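Local coordinates for protein SAWADEE HOMEODOMAIN HOMOLOG 1 (Arabidopsis thaliana, PDB 4IUP), which binds methylated histone H3 tails through its SAWADEE domain and takes part in RNA-directed DNA methylation and gene silencing together with RNA polymerase IV, at residues 55-60 and 74-79; 69-74 and 127-132; 79-84 and 116-121. The protein carries 2 engineered substitutions. All coordinates share one frame; numbering follows the deposited sequence.

Contact 1 (55-60 and 74-79). Engineered in segment 74-79: Met77 (natural residue Leu). With CVM (cymal-4), chain E.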
loop_
_atom_site.group_PDB
_atom_site.type_symbol
_atom_site.label_atom_id
_atom_site.label_comp_id
_atom_site.label_asym_id
_atom_site.label_seq_id
_atom_site.Cartn_x
_atom_site.Cartn_y
_atom_site.Cartn_z
ATOM N N SER A 55 1.668 -11.965 -0.003
ATOM C CA SER A 55 0.424 -11.200 0.068
ATOM C C SER A 55 -0.069 -10.856 1.478
ATOM O O SER A 55 -1.228 -10.484 1.652
ATOM C CB SER A 55 -0.663 -11.917 -0.741
ATOM O OG SER A 55 -0.250 -12.083 -2.093
ATOM N N VAL A 56 0.808 -10.989 2.474
ATOM C CA VAL A 56 0.551 -10.494 3.835
ATOM C C VAL A 56 1.794 -9.745 4.304
ATOM O O VAL A 56 2.905 -10.269 4.219
ATOM C CB VAL A 56 0.246 -11.630 4.852
ATOM C CG1 VAL A 56 -0.019 -11.058 6.249
ATOM C CG2 VAL A 56 -0.946 -12.468 4.408
ATOM N N ARG A 57 1.611 -8.522 4.794
ATOM C CA ARG A 57 2.731 -7.737 5.310
ATOM C C ARG A 57 2.263 -6.787 6.396
ATOM O O ARG A 57 1.062 -6.558 6.555
ATOM C CB ARG A 57 3.433 -6.952 4.187
ATOM C CG ARG A 57 2.570 -5.857 3.557
ATOM C CD ARG A 57 3.217 -5.264 2.310
ATOM N NE ARG A 57 2.421 -4.148 1.800
ATOM C CZ ARG A 57 2.557 -3.604 0.595
ATOM N NH1 ARG A 57 3.475 -4.059 -0.253
ATOM N NH2 ARG A 57 1.769 -2.593 0.240
ATOM N N GLU A 58 3.217 -6.230 7.133
ATOM C CA GLU A 58 2.907 -5.204 8.121
ATOM C C GLU A 58 2.253 -4.021 7.409
ATOM O O GLU A 58 2.643 -3.664 6.297
ATOM C CB GLU A 58 4.173 -4.767 8.857
ATOM C CG GLU A 58 3.924 -3.889 10.078
ATOM C CD GLU A 58 5.196 -3.583 10.858
ATOM O OE1 GLU A 58 5.133 -2.723 11.767
ATOM O OE2 GLU A 58 6.254 -4.193 10.566
ATOM N N ARG A 59 1.263 -3.431 8.070
ATOM C CA ARG A 59 0.425 -2.387 7.490
ATOM C C ARG A 59 1.253 -1.163 7.131
ATOM O O ARG A 59 2.168 -0.788 7.867
ATOM C CB ARG A 59 -0.674 -2.013 8.480
ATOM C CG ARG A 59 -1.789 -1.129 7.921
ATOM C CD ARG A 59 -2.947 -1.041 8.910
ATOM N NE ARG A 59 -3.624 -2.328 9.079
ATOM C CZ ARG A 59 -4.504 -2.600 10.043
ATOM N NH1 ARG A 59 -4.824 -1.671 10.943
ATOM N NH2 ARG A 59 -5.066 -3.802 10.111
ATOM N N SER A 60 0.927 -0.563 5.987
ATOM C CA SER A 60 1.563 0.670 5.529
ATOM C C SER A 60 1.177 1.809 6.474
ATOM O O SER A 60 0.213 1.687 7.233
ATOM C CB SER A 60 1.142 0.969 4.088
ATOM O OG SER A 60 1.619 -0.050 3.212
ATOM N N GLY A 74 12.449 6.190 -5.646
ATOM C CA GLY A 74 12.778 4.773 -5.449
ATOM C C GLY A 74 11.958 4.071 -4.371
ATOM O O GLY A 74 11.890 2.839 -4.346
ATOM N N ASP A 75 11.332 4.841 -3.482
ATOM C CA ASP A 75 10.558 4.262 -2.382
ATOM C C ASP A 75 9.320 3.526 -2.865
ATOM O O ASP A 75 8.604 3.997 -3.760
ATOM C CB ASP A 75 10.123 5.332 -1.371
ATOM C CG ASP A 75 11.249 5.779 -0.452
ATOM O OD1 ASP A 75 12.372 5.223 -0.520
ATOM O OD2 ASP A 75 10.999 6.697 0.354
ATOM N N LEU A 76 9.077 2.368 -2.261
ATOM C CA LEU A 76 7.810 1.665 -2.427
ATOM C C LEU A 76 6.757 2.324 -1.536
ATOM O O LEU A 76 6.981 2.514 -0.337
ATOM C CB LEU A 76 7.972 0.180 -2.068
ATOM C CG LEU A 76 6.707 -0.684 -1.975
ATOM C CD1 LEU A 76 6.095 -0.897 -3.361
ATOM C CD2 LEU A 76 7.035 -2.018 -1.311
HETATM N N MSE A 77 5.616 2.677 -2.131
HETATM C CA MSE A 77 4.508 3.292 -1.396
HETATM C C MSE A 77 3.229 2.523 -1.680
HETATM O O MSE A 77 3.059 1.978 -2.776
HETATM C CB MSE A 77 4.284 4.753 -1.827
HETATM C CG MSE A 77 5.517 5.634 -1.824
HETATM SE SE MSE A 77 6.308 5.862 -0.060
HETATM C CE MSE A 77 5.012 7.116 0.716
ATOM N N LEU A 78 2.330 2.493 -0.701
ATOM C CA LEU A 78 0.954 2.087 -0.950
ATOM C C LEU A 78 0.173 3.330 -1.381
ATOM O O LEU A 78 0.094 4.308 -0.628
ATOM C CB LEU A 78 0.318 1.447 0.292
ATOM C CG LEU A 78 -1.101 0.898 0.073
ATOM C CD1 LEU A 78 -1.091 -0.314 -0.868
ATOM C CD2 LEU A 78 -1.780 0.544 1.402
ATOM N N CYS A 79 -0.406 3.278 -2.582
ATOM C CA CYS A 79 -0.987 4.453 -3.226
ATOM C C CYS A 79 -2.479 4.311 -3.456
ATOM O O CYS A 79 -2.954 3.258 -3.898
ATOM C CB CYS A 79 -0.319 4.699 -4.580
ATOM S SG CYS A 79 1.460 4.805 -4.524
HETATM C C1 CVM E . 3.868 -12.738 8.430
HETATM C C2 CVM E . 2.377 -13.031 8.296
HETATM C C3 CVM E . 1.698 -13.011 9.661
HETATM C C4 CVM E . 0.830 -14.259 9.846
HETATM C C6 CVM E . -0.029 -14.239 11.126
HETATM C C7 CVM E . 0.365 -15.417 12.034
HETATM C C8 CVM E . -0.185 -15.281 13.470
HETATM C C9 CVM E . -1.316 -14.244 13.585
HETATM C C10 CVM E . -0.895 -12.856 13.071
HETATM C C11 CVM E . 0.097 -12.915 11.899
HETATM O O12 CVM E . 4.086 -11.354 8.120
HETATM C C13 CVM E . 4.906 -11.141 6.939
HETATM O O14 CVM E . 5.464 -12.350 6.330
HETATM C C15 CVM E . 6.158 -12.071 5.075
HETATM C C16 CVM E . 7.271 -11.012 5.228
HETATM C C17 CVM E . 6.894 -9.802 6.107
HETATM C C18 CVM E . 6.047 -10.192 7.331
HETATM C C19 CVM E . 6.774 -13.360 4.500
HETATM O O20 CVM E . 7.082 -14.279 5.555
HETATM O O21 CVM E . 8.088 -9.143 6.552
HETATM O O22 CVM E . 5.501 -9.016 7.936
HETATM O O23 CVM E . 7.601 -10.510 3.926
#

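Contact 2 (69-74 and 127-132)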
loop_
_atom_site.group_PDB
_atom_site.type_symbol
_atom_site.label_atom_id
_atom_site.label_comp_id
_atom_site.label_asym_id
_atom_site.label_seq_id
_atom_site.Cartn_x
_atom_site.Cartn_y
_atom_site.Cartn_z
ATOM N N GLY A 69 9.879 14.734 3.891
ATOM C CA GLY A 69 11.263 14.567 3.447
ATOM C C GLY A 69 11.743 13.125 3.478
ATOM O O GLY A 69 12.729 12.780 2.809
ATOM N N ARG A 70 11.054 12.279 4.248
ATOM C CA ARG A 70 11.437 10.866 4.369
ATOM C C ARG A 70 10.999 10.030 3.162
ATOM O O ARG A 70 11.436 8.886 3.000
ATOM C CB ARG A 70 10.903 10.255 5.673
ATOM C CG ARG A 70 9.434 9.835 5.631
ATOM C CD ARG A 70 8.975 9.310 6.986
ATOM N NE ARG A 70 9.693 8.094 7.364
ATOM C CZ ARG A 70 9.793 7.633 8.608
ATOM N NH1 ARG A 70 9.218 8.281 9.611
ATOM N NH2 ARG A 70 10.463 6.518 8.848
ATOM N N VAL A 71 10.122 10.593 2.336
ATOM C CA VAL A 71 9.705 9.950 1.093
ATOM C C VAL A 71 10.708 10.327 0.001
ATOM O O VAL A 71 10.923 11.513 -0.268
ATOM C CB VAL A 71 8.273 10.370 0.684
ATOM C CG1 VAL A 71 7.826 9.643 -0.573
ATOM C CG2 VAL A 71 7.295 10.114 1.828
ATOM N N ASN A 72 11.318 9.315 -0.611
ATOM C CA ASN A 72 12.354 9.529 -1.619
ATOM C C ASN A 72 12.077 8.778 -2.913
ATOM O O ASN A 72 11.369 7.769 -2.909
ATOM C CB ASN A 72 13.715 9.107 -1.065
ATOM C CG ASN A 72 14.169 9.982 0.089
ATOM O OD1 ASN A 72 14.332 11.197 -0.062
ATOM N ND2 ASN A 72 14.384 9.368 1.247
ATOM N N VAL A 73 12.623 9.293 -4.015
ATOM C CA VAL A 73 12.622 8.591 -5.297
ATOM C C VAL A 73 13.151 7.170 -5.078
ATOM O O VAL A 73 14.152 6.972 -4.375
ATOM C CB VAL A 73 13.476 9.347 -6.359
ATOM C CG1 VAL A 73 13.698 8.489 -7.608
ATOM C CG2 VAL A 73 12.808 10.670 -6.739
ATOM N N GLY A 74 12.449 6.190 -5.646
ATOM C CA GLY A 74 12.778 4.773 -5.449
ATOM C C GLY A 74 11.958 4.071 -4.371
ATOM O O GLY A 74 11.890 2.839 -4.346
ATOM N N GLU A 127 -1.290 13.008 0.694
ATOM C CA GLU A 127 -2.546 12.538 1.287
ATOM C C GLU A 127 -3.106 11.267 0.629
ATOM O O GLU A 127 -4.102 10.716 1.095
ATOM C CB GLU A 127 -3.591 13.666 1.296
ATOM C CG GLU A 127 -4.296 13.945 -0.047
ATOM C CD GLU A 127 -3.436 14.658 -1.090
ATOM O OE1 GLU A 127 -2.364 15.211 -0.748
ATOM O OE2 GLU A 127 -3.854 14.671 -2.271
ATOM N N ARG A 128 -2.474 10.816 -0.454
ATOM C CA ARG A 128 -2.894 9.595 -1.146
ATOM C C ARG A 128 -1.823 8.505 -1.162
ATOM O O ARG A 128 -1.950 7.514 -1.873
ATOM C CB ARG A 128 -3.358 9.910 -2.576
ATOM C CG ARG A 128 -4.613 10.769 -2.608
ATOM C CD ARG A 128 -5.416 10.659 -3.898
ATOM N NE ARG A 128 -6.650 11.427 -3.741
ATOM C CZ ARG A 128 -7.784 11.231 -4.411
ATOM N NH1 ARG A 128 -7.885 10.281 -5.339
ATOM N NH2 ARG A 128 -8.828 12.009 -4.147
ATOM N N ILE A 129 -0.766 8.686 -0.381
ATOM C CA ILE A 129 0.306 7.700 -0.342
ATOM C C ILE A 129 0.684 7.327 1.097
ATOM O O ILE A 129 0.631 8.166 2.000
ATOM C CB ILE A 129 1.547 8.144 -1.176
ATOM C CG1 ILE A 129 2.182 9.422 -0.615
ATOM C CG2 ILE A 129 1.183 8.331 -2.668
ATOM C CD1 ILE A 129 3.445 9.856 -1.373
ATOM N N CYS A 130 1.043 6.064 1.300
ATOM C CA CYS A 130 1.481 5.572 2.610
ATOM C C CYS A 130 2.827 4.883 2.485
ATOM O O CYS A 130 3.098 4.235 1.478
ATOM C CB CYS A 130 0.469 4.584 3.186
ATOM S SG CYS A 130 -0.981 5.354 3.947
ATOM N N ARG A 131 3.661 5.001 3.511
ATOM C CA ARG A 131 5.006 4.436 3.457
ATOM C C ARG A 131 5.042 3.024 4.035
ATOM O O ARG A 131 4.129 2.616 4.749
ATOM C CB ARG A 131 6.018 5.345 4.174
ATOM C CG ARG A 131 5.862 5.402 5.702
ATOM C CD ARG A 131 7.038 6.126 6.353
ATOM N NE ARG A 131 6.861 6.258 7.802
ATOM C CZ ARG A 131 7.241 5.347 8.699
ATOM N NH1 ARG A 131 7.838 4.222 8.314
ATOM N NH2 ARG A 131 7.031 5.564 9.992
ATOM N N ARG A 132 6.101 2.289 3.718
ATOM C CA ARG A 132 6.340 0.976 4.310
ATOM C C ARG A 132 7.122 1.177 5.604
ATOM O O ARG A 132 7.840 2.177 5.733
ATOM C CB ARG A 132 7.135 0.090 3.341
ATOM C CG ARG A 132 6.456 -0.166 1.982
ATOM C CD ARG A 132 5.196 -1.034 2.096
ATOM N NE ARG A 132 5.439 -2.218 2.925
ATOM C CZ ARG A 132 4.688 -2.598 3.955
ATOM N NH1 ARG A 132 3.603 -1.912 4.304
ATOM N NH2 ARG A 132 5.024 -3.680 4.644
#

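Contact 3 (79-84 and 116-121)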
loop_
_atom_site.group_PDB
_atom_site.type_symbol
_atom_site.label_atom_id
_atom_site.label_comp_id
_atom_site.label_asym_id
_atom_site.label_seq_id
_atom_site.Cartn_x
_atom_site.Cartn_y
_atom_site.Cartn_z
ATOM N N CYS A 79 -0.406 3.278 -2.582
ATOM C CA CYS A 79 -0.987 4.453 -3.226
ATOM C C CYS A 79 -2.479 4.311 -3.456
ATOM O O CYS A 79 -2.954 3.258 -3.898
ATOM C CB CYS A 79 -0.319 4.699 -4.580
ATOM S SG CYS A 79 1.460 4.805 -4.524
ATOM N N PHE A 80 -3.211 5.381 -3.164
ATOM C CA PHE A 80 -4.646 5.416 -3.422
ATOM C C PHE A 80 -4.904 5.708 -4.896
ATOM O O PHE A 80 -4.719 6.840 -5.360
ATOM C CB PHE A 80 -5.335 6.445 -2.522
ATOM C CG PHE A 80 -6.836 6.449 -2.638
ATOM C CD1 PHE A 80 -7.576 5.320 -2.305
ATOM C CD2 PHE A 80 -7.509 7.586 -3.073
ATOM C CE1 PHE A 80 -8.961 5.320 -2.400
ATOM C CE2 PHE A 80 -8.907 7.594 -3.177
ATOM C CZ PHE A 80 -9.628 6.467 -2.835
ATOM N N GLN A 81 -5.328 4.673 -5.618
ATOM C CA GLN A 81 -5.512 4.728 -7.065
ATOM C C GLN A 81 -6.999 4.773 -7.384
ATOM O O GLN A 81 -7.697 3.758 -7.292
ATOM C CB GLN A 81 -4.854 3.508 -7.722
ATOM C CG GLN A 81 -4.838 3.510 -9.262
ATOM C CD GLN A 81 -4.450 2.159 -9.831
ATOM O OE1 GLN A 81 -3.284 1.919 -10.173
ATOM N NE2 GLN A 81 -5.414 1.263 -9.917
ATOM N N GLU A 82 -7.474 5.958 -7.753
ATOM C CA GLU A 82 -8.885 6.168 -8.055
ATOM C C GLU A 82 -9.078 6.351 -9.557
ATOM O O GLU A 82 -8.496 7.252 -10.159
ATOM C CB GLU A 82 -9.418 7.378 -7.280
ATOM C CG GLU A 82 -10.924 7.593 -7.417
ATOM C CD GLU A 82 -11.483 8.553 -6.382
ATOM O OE1 GLU A 82 -10.804 9.552 -6.044
ATOM O OE2 GLU A 82 -12.611 8.308 -5.915
ATOM N N ARG A 83 -9.885 5.478 -10.154
ATOM C CA ARG A 83 -10.137 5.491 -11.600
ATOM C C ARG A 83 -11.591 5.156 -11.848
ATOM O O ARG A 83 -12.056 4.094 -11.426
ATOM C CB ARG A 83 -9.265 4.456 -12.317
ATOM C CG ARG A 83 -7.803 4.788 -12.335
ATOM C CD ARG A 83 -6.973 3.644 -12.874
ATOM N NE ARG A 83 -5.575 4.043 -12.962
ATOM C CZ ARG A 83 -4.564 3.235 -13.266
ATOM N NH1 ARG A 83 -4.773 1.950 -13.524
ATOM N NH2 ARG A 83 -3.334 3.726 -13.311
ATOM N N GLU A 84 -12.282 6.033 -12.543
ATOM C CA GLU A 84 -13.689 5.869 -12.752
ATOM C C GLU A 84 -14.351 5.731 -11.340
ATOM O O GLU A 84 -14.087 6.523 -10.477
ATOM C CB GLU A 84 -13.906 4.745 -13.790
ATOM C CG GLU A 84 -13.382 5.163 -15.202
ATOM C CD GLU A 84 -13.467 4.095 -16.350
ATOM O OE1 GLU A 84 -13.118 2.937 -16.197
ATOM O OE2 GLU A 84 -13.871 4.481 -17.453
ATOM N N GLU A 116 3.081 -0.599 -9.870
ATOM C CA GLU A 116 3.804 -1.806 -10.096
ATOM C C GLU A 116 3.105 -2.742 -11.113
ATOM O O GLU A 116 3.744 -3.253 -12.003
ATOM C CB GLU A 116 4.044 -2.455 -8.755
ATOM C CG GLU A 116 5.227 -3.347 -8.714
ATOM C CD GLU A 116 5.394 -4.024 -7.404
ATOM O OE1 GLU A 116 4.443 -4.679 -6.947
ATOM O OE2 GLU A 116 6.474 -3.896 -6.827
ATOM N N LEU A 117 1.790 -2.913 -10.987
ATOM C CA LEU A 117 1.042 -3.889 -11.784
ATOM C C LEU A 117 0.926 -3.554 -13.275
ATOM O O LEU A 117 1.343 -4.343 -14.123
ATOM C CB LEU A 117 -0.352 -4.132 -11.183
ATOM C CG LEU A 117 -1.295 -5.082 -11.934
ATOM C CD1 LEU A 117 -0.850 -6.541 -11.794
ATOM C CD2 LEU A 117 -2.733 -4.904 -11.459
ATOM N N ASP A 118 0.342 -2.401 -13.589
ATOM C CA ASP A 118 0.043 -2.049 -14.978
ATOM C C ASP A 118 1.011 -1.018 -15.547
ATOM O O ASP A 118 0.829 -0.540 -16.672
ATOM C CB ASP A 118 -1.411 -1.573 -15.120
ATOM C CG ASP A 118 -1.722 -0.352 -14.269
ATOM O OD1 ASP A 118 -0.784 0.357 -13.835
ATOM O OD2 ASP A 118 -2.926 -0.097 -14.038
ATOM N N ASN A 119 1.981 -0.645 -14.730
ATOM C CA ASN A 119 3.085 0.188 -15.127
ATOM C C ASN A 119 2.715 1.633 -15.492
ATOM O O ASN A 119 3.510 2.358 -16.031
ATOM C CB ASN A 119 3.775 -0.486 -16.281
ATOM C CG ASN A 119 5.188 -0.097 -16.389
ATOM O OD1 ASN A 119 5.821 0.222 -15.408
ATOM N ND2 ASN A 119 5.705 -0.122 -17.607
ATOM N N THR A 120 1.504 2.027 -15.159
ATOM C CA THR A 120 1.009 3.373 -15.437
ATOM C C THR A 120 1.540 4.364 -14.406
ATOM O O THR A 120 1.995 3.962 -13.329
ATOM C CB THR A 120 -0.533 3.428 -15.447
ATOM O OG1 THR A 120 -1.036 2.976 -14.184
ATOM C CG2 THR A 120 -1.096 2.555 -16.564
ATOM N N GLU A 121 1.475 5.652 -14.732
ATOM C CA GLU A 121 1.978 6.686 -13.827
ATOM C C GLU A 121 0.896 7.685 -13.427
ATOM O O GLU A 121 -0.051 7.928 -14.182
ATOM C CB GLU A 121 3.193 7.398 -14.432
ATOM C CG GLU A 121 4.425 6.509 -14.525
ATOM C CD GLU A 121 5.656 7.229 -15.042
ATOM O OE1 GLU A 121 5.509 8.250 -15.745
ATOM O OE2 GLU A 121 6.779 6.771 -14.740
#

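Contact 1 (55-60 and 74-79)
Ser60 OG lies against the side of Leu78, 3.5 Å from its CB, while two groups beyond these strands grip it: the carboxylate oxygen OE2 of Glu7 and the NH1 of Arg132. Leu78 CD2 lies 3.9 Å from Ser60 OG. A second touch is made by Arg57. Its CG sits between the backbone N and the carbonyl carbon (chi1 66°), and from there the chain runs out straight to NE, which carries the guanidinium across to the leucines. NH2 meets Leu78 CD1 edge-on at 3.8 Å; Leu76 CD2 comes obliquely, 4.2 Å from NH1. The charge itself is spent elsewhere, in salt bridges from NE to Glu7 and from NH2 to Asp91, with Trp16 adding a cation-pi contact. Strands 56-62 and 76-83 are not neighbours in the antiparallel sheet, since strand 129-131 runs between them, and the contact bridges that gap at what is probably the joint between the two tudor-like halves. At the far end of segment 55-60, Val56 CG1 packs on C2 of the detergent cymal-4 at 3.7 Å.

Contact 2 (69-74 and 127-132)
Just past the zinc ligand Cys68, the loop leading to strand 76-83 passes by strand 129-131, and here Arg70 lays its guanidinium flat on that of Arg131. The two planes are only 7° apart and their centres 3.4 Å. Arg131 NE sits over the centre of the Arg70 group, 3.3 Å from CZ, whereas Arg70 CZ falls nearer the rim of the Arg131 group, a nearly face-to-face stack with a slight shift. Arg70 NH1 in turn lies 3.5 Å from Arg131 NH2. A bend at chi3 (-64°) turns the end of Arg70 onto its partner, while Arg131 reaches it with a chain extended from CG to NE. Arg131 NH1 also donates to Arg132 O at 3.3 Å, a bent bond whose donor stands above the carbonyl plane. Deeper in, Val71 CG1 meets Ile129 CD1 at 4.5 Å, and the engineered selenomethionine Met77 and Phe111 touch both side chains. With a leucine in place of Arg131, the guanidinium of Arg70 would probably lose the flat partner covering one of its faces and be freer to turn, and Arg132 O would lose this donor. Both stacked groups are donors and presumably positively charged, so the stacking probably works against the repulsion of like charges, and the salt bridge from Arg70 NH1 to Glu67 OE1 probably relieves part of that cost.

Contact 3 (79-84 and 116-121)
One face of the Arg83 guanidinium is covered by Gln81 OE1, which stands 3.4 Å above the plane and off toward the rim; the edge is taken by Asp118 and Thr120, both close to the plane. NH1 gives a salt bridge to Asp118 OD2 at 2.8 Å, nearly straight at 164° and arriving on the syn side of the oxygen. NH2 turns to Thr120 OG1 at 2.6 Å, with a less straight N-H...O angle of 148°. The guanidinium and carboxylate planes are tilted 22° from each other, although OD2 itself lies in the guanidinium plane. Arg83 comes from strand 76-83 with its chain extended from CG to NE, and the two acceptors come to meet it from the opposite direction. They sit in the turn between strands 110-115 and 121-124, which are antiparallel neighbours, so the contact ties the far end of strand 76-83 to the tip of a beta-hairpin in the half of the domain that carries the zinc. That tip is shaped by an Asx turn: Asp118 OD1 accepts the backbone N of Thr120 at 3.1 Å. The Thr120 hydroxyl donates to the same oxygen at 2.7 Å, and both donors come from one face, above the carboxylate plane. Asp118 therefore splits its work, OD1 holding its own turn and OD2 holding the arginine. Thr120 OG1 is used twice as well, taking a hydrogen from Arg83 NH2 and passing its own to OD1. It is oriented for this by lying between the backbone N and the carbonyl carbon. Tyr115, on the strand leading into the turn, packs against both Gln81 and Thr120.

Strand 76-83 serves contacts 1 and 3, meeting in Cys79, and strand 129-131 of contact 2 pairs with it: Leu78 O lies 2.8 Å from Cys130 N, and Phe80 N 2.8 Å from Arg128 O. Contact 1 is the most central, joining aliphatic side chains to an arginine and a serine whose polar atoms are satisfied from outside. Contact 2 grades from a buried valine-isoleucine touch to an arginine stack nearer the surface. Contact 3, also farther out, alone has direct hydrogen bonds and a salt bridge between its segments. Arginines carry all three, yet each differently: edge against leucine, face on face, and edge to oxygen acceptors.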